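Local coordinates for protein thrombomodulin (Homo sapiens, PDB 1DX5) that serves on the surface of vascular endothelial cells as a receptor and as the cofactor with which thrombin activates protein C, starting the anticoagulant pathway, at residues S90-C104 / A111-C118. Numbering follows the deposited sequence.
Unlike the reference sequence in segment 111-118: G112 (reference Arg), Q113 (reference His). With CA (calcium ion), chain N.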
# COMPACT_ATOMS: atom_id res chain seq x y z
N SER E 90 2.72 -14.58 19.91
CA SER E 90 1.70 -14.45 20.95
C SER E 90 2.26 -14.74 22.36
O SER E 90 1.67 -14.32 23.37
CB SER E 90 0.50 -15.35 20.64
OG SER E 90 0.91 -16.66 20.32
N GLY E 91 3.39 -15.42 22.42
CA GLY E 91 4.02 -15.72 23.69
C GLY E 91 5.07 -14.66 24.04
O GLY E 91 4.88 -13.48 23.75
N VAL E 92 6.16 -15.08 24.68
CA VAL E 92 7.23 -14.16 25.05
C VAL E 92 8.11 -13.96 23.82
O VAL E 92 8.59 -14.92 23.23
CB VAL E 92 8.06 -14.69 26.24
CG1 VAL E 92 9.12 -13.66 26.63
CG2 VAL E 92 7.14 -15.00 27.42
N CYS E 93 8.38 -12.70 23.48
CA CYS E 93 9.15 -12.37 22.30
C CYS E 93 10.45 -11.62 22.54
O CYS E 93 10.49 -10.63 23.26
CB CYS E 93 8.25 -11.54 21.37
SG CYS E 93 8.85 -11.21 19.68
N HIS E 94 11.52 -12.11 21.92
CA HIS E 94 12.83 -11.47 22.00
C HIS E 94 13.22 -11.14 20.55
O HIS E 94 13.25 -12.01 19.68
CB HIS E 94 13.87 -12.41 22.61
CG HIS E 94 13.56 -12.83 24.02
ND1 HIS E 94 13.22 -11.94 25.01
CD2 HIS E 94 13.55 -14.06 24.60
CE1 HIS E 94 13.02 -12.59 26.14
NE2 HIS E 94 13.21 -13.88 25.92
N ASN E 95 13.47 -9.86 20.30
CA ASN E 95 13.83 -9.38 18.98
C ASN E 95 15.27 -9.76 18.63
O ASN E 95 16.13 -9.87 19.50
CB ASN E 95 13.63 -7.86 18.92
CG ASN E 95 13.81 -7.27 17.44
OD1 ASN E 95 13.44 -8.00 16.51
ND2 ASN E 95 14.34 -6.07 17.29
N LEU E 96 15.50 -10.03 17.35
CA LEU E 96 16.82 -10.39 16.87
C LEU E 96 17.07 -9.60 15.59
O LEU E 96 16.12 -9.08 14.97
CB LEU E 96 16.88 -11.88 16.54
CG LEU E 96 17.06 -12.91 17.67
CD1 LEU E 96 16.64 -14.29 17.19
CD2 LEU E 96 18.50 -12.92 18.10
N PRO E 97 18.34 -9.46 15.20
CA PRO E 97 18.61 -8.73 13.96
C PRO E 97 18.29 -9.69 12.82
O PRO E 97 19.01 -10.67 12.61
CB PRO E 97 20.12 -8.47 14.04
CG PRO E 97 20.46 -8.63 15.51
CD PRO E 97 19.59 -9.77 15.91
N GLY E 98 17.19 -9.45 12.12
CA GLY E 98 16.82 -10.32 11.00
C GLY E 98 15.67 -11.27 11.25
O GLY E 98 15.08 -11.78 10.31
N THR E 99 15.40 -11.57 12.51
CA THR E 99 14.29 -12.46 12.87
C THR E 99 13.89 -12.18 14.33
O THR E 99 14.07 -11.06 14.82
CB THR E 99 14.65 -13.95 12.63
OG1 THR E 99 13.54 -14.79 12.99
CG2 THR E 99 15.89 -14.37 13.43
N PHE E 100 13.31 -13.16 15.01
CA PHE E 100 12.90 -12.99 16.40
C PHE E 100 12.77 -14.35 17.06
O PHE E 100 12.63 -15.37 16.38
CB PHE E 100 11.55 -12.25 16.48
CG PHE E 100 10.40 -13.01 15.83
CD1 PHE E 100 10.17 -12.91 14.46
CD2 PHE E 100 9.57 -13.82 16.60
CE1 PHE E 100 9.12 -13.61 13.86
CE2 PHE E 100 8.52 -14.53 16.02
CZ PHE E 100 8.29 -14.43 14.64
N GLU E 101 12.86 -14.37 18.39
CA GLU E 101 12.69 -15.62 19.14
C GLU E 101 11.35 -15.58 19.87
O GLU E 101 11.04 -14.61 20.57
CB GLU E 101 13.81 -15.84 20.15
CG GLU E 101 13.76 -17.23 20.75
CD GLU E 101 14.60 -17.35 22.10
OE1 GLU E 101 14.98 -16.31 22.67
OE2 GLU E 101 14.82 -18.49 22.56
N CYS E 102 10.55 -16.61 19.66
CA CYS E 102 9.24 -16.68 20.28
C CYS E 102 9.20 -17.87 21.23
O CYS E 102 9.47 -19.00 20.83
CB CYS E 102 8.16 -16.81 19.20
SG CYS E 102 6.44 -16.66 19.79
N ILE E 103 8.99 -17.58 22.51
CA ILE E 103 8.91 -18.63 23.52
C ILE E 103 7.44 -19.01 23.68
O ILE E 103 6.58 -18.14 23.90
CB ILE E 103 9.50 -18.19 24.89
CG1 ILE E 103 11.03 -18.13 24.84
CG2 ILE E 103 9.11 -19.19 25.96
CD1 ILE E 103 11.60 -16.94 24.15
N CYS E 104 7.15 -20.29 23.53
CA CYS E 104 5.78 -20.78 23.66
C CYS E 104 5.64 -21.84 24.74
O CYS E 104 6.53 -22.67 24.93
CB CYS E 104 5.30 -21.32 22.31
SG CYS E 104 5.48 -20.11 20.97
N ALA E 111 9.35 -23.96 24.83
CA ALA E 111 10.05 -24.06 23.55
C ALA E 111 10.45 -22.71 22.97
O ALA E 111 9.64 -21.78 22.89
CB ALA E 111 9.18 -24.82 22.54
N GLY E 112 11.72 -22.61 22.58
CA GLY E 112 12.21 -21.38 21.98
C GLY E 112 12.19 -21.52 20.47
O GLY E 112 13.02 -22.23 19.91
N GLN E 113 11.23 -20.88 19.82
CA GLN E 113 11.12 -20.94 18.36
C GLN E 113 11.75 -19.71 17.71
O GLN E 113 11.62 -18.60 18.21
CB GLN E 113 9.65 -20.98 17.93
CG GLN E 113 8.80 -22.01 18.64
CD GLN E 113 7.25 -21.84 18.25
OE1 GLN E 113 6.81 -22.65 17.44
NE2 GLN E 113 6.55 -20.85 18.77
N ILE E 114 12.40 -19.92 16.57
CA ILE E 114 13.02 -18.83 15.83
C ILE E 114 12.20 -18.46 14.59
O ILE E 114 11.96 -19.31 13.72
CB ILE E 114 14.48 -19.18 15.42
CG1 ILE E 114 15.46 -18.83 16.54
CG2 ILE E 114 14.91 -18.35 14.21
CD1 ILE E 114 15.15 -19.41 17.86
N GLY E 115 11.75 -17.21 14.53
CA GLY E 115 11.01 -16.73 13.38
C GLY E 115 9.58 -17.19 13.19
O GLY E 115 8.95 -16.83 12.20
N THR E 116 9.05 -17.99 14.12
CA THR E 116 7.68 -18.47 14.03
C THR E 116 6.88 -18.21 15.30
O THR E 116 7.44 -18.04 16.38
CB THR E 116 7.60 -19.99 13.70
OG1 THR E 116 8.39 -20.72 14.65
CG2 THR E 116 8.13 -20.26 12.30
N ASP E 117 5.56 -18.20 15.14
CA ASP E 117 4.64 -17.96 16.25
C ASP E 117 4.28 -19.29 16.93
O ASP E 117 4.72 -20.35 16.50
CB ASP E 117 3.38 -17.29 15.70
CG ASP E 117 2.47 -16.64 16.85
OD1 ASP E 117 2.85 -16.73 18.04
OD2 ASP E 117 1.43 -16.05 16.51
N CYS E 118 3.49 -19.20 18.00
CA CYS E 118 3.04 -20.37 18.75
C CYS E 118 1.89 -21.06 18.02
O CYS E 118 1.89 -22.32 17.97
CB CYS E 118 2.57 -19.96 20.16
SG CYS E 118 3.78 -18.99 21.11
OXT CYS E 118 0.99 -20.35 17.52
CA CA N . 13.96 -8.39 14.18
O HOH W 1 13.72 -9.18 11.90
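C102 and Q113 trade two backbone hydrogen bonds at the centre of the antiparallel hairpin formed by strands 100-103 and 112-114, the C-terminal hairpin of the sixth EGF-like domain. The bond from C102 N to Q113 O, 2.7 Å, is nearly straight at 170°. Beyond it the pairing runs on to C104 with A111, and at the other end G115 N gives its hydrogen to F100 O at 2.8 Å. In the adjoining 92-95/100-103 hairpin, N95 OD1 and the carbonyl oxygens of L96 and T99 hold the calcium ion, with D79, I80 and E82 completing the site.

The tight side is the one bearing C102. The chain turns at G115, whose CA lies over the F100 ring, 3.9 Å from its centroid, in a CH-pi contact. T116 to C118 then run back across this face, C102 CB 3.2 Å from T116 O. Farther along, the disulfide C104-C118 (chi3 -85°) ties the last residue of this fragment to the strand pair, and C102 SG, itself bonded to C89, lies 3.8 Å from C118 SG.

The other face is looser: I114 CD1 meets E101 CG at 3.9 Å, the side chains crossing obliquely at a largely exposed edge.

D117 OD1 accepts three hydrogen bonds, from S90 N (2.9 Å), S90 OG and C118 N, the last from above the carboxylate plane. Such a cluster of donors would be expected to stabilise the ionised carboxylate, adding a polar clasp beside the covalent one at C118.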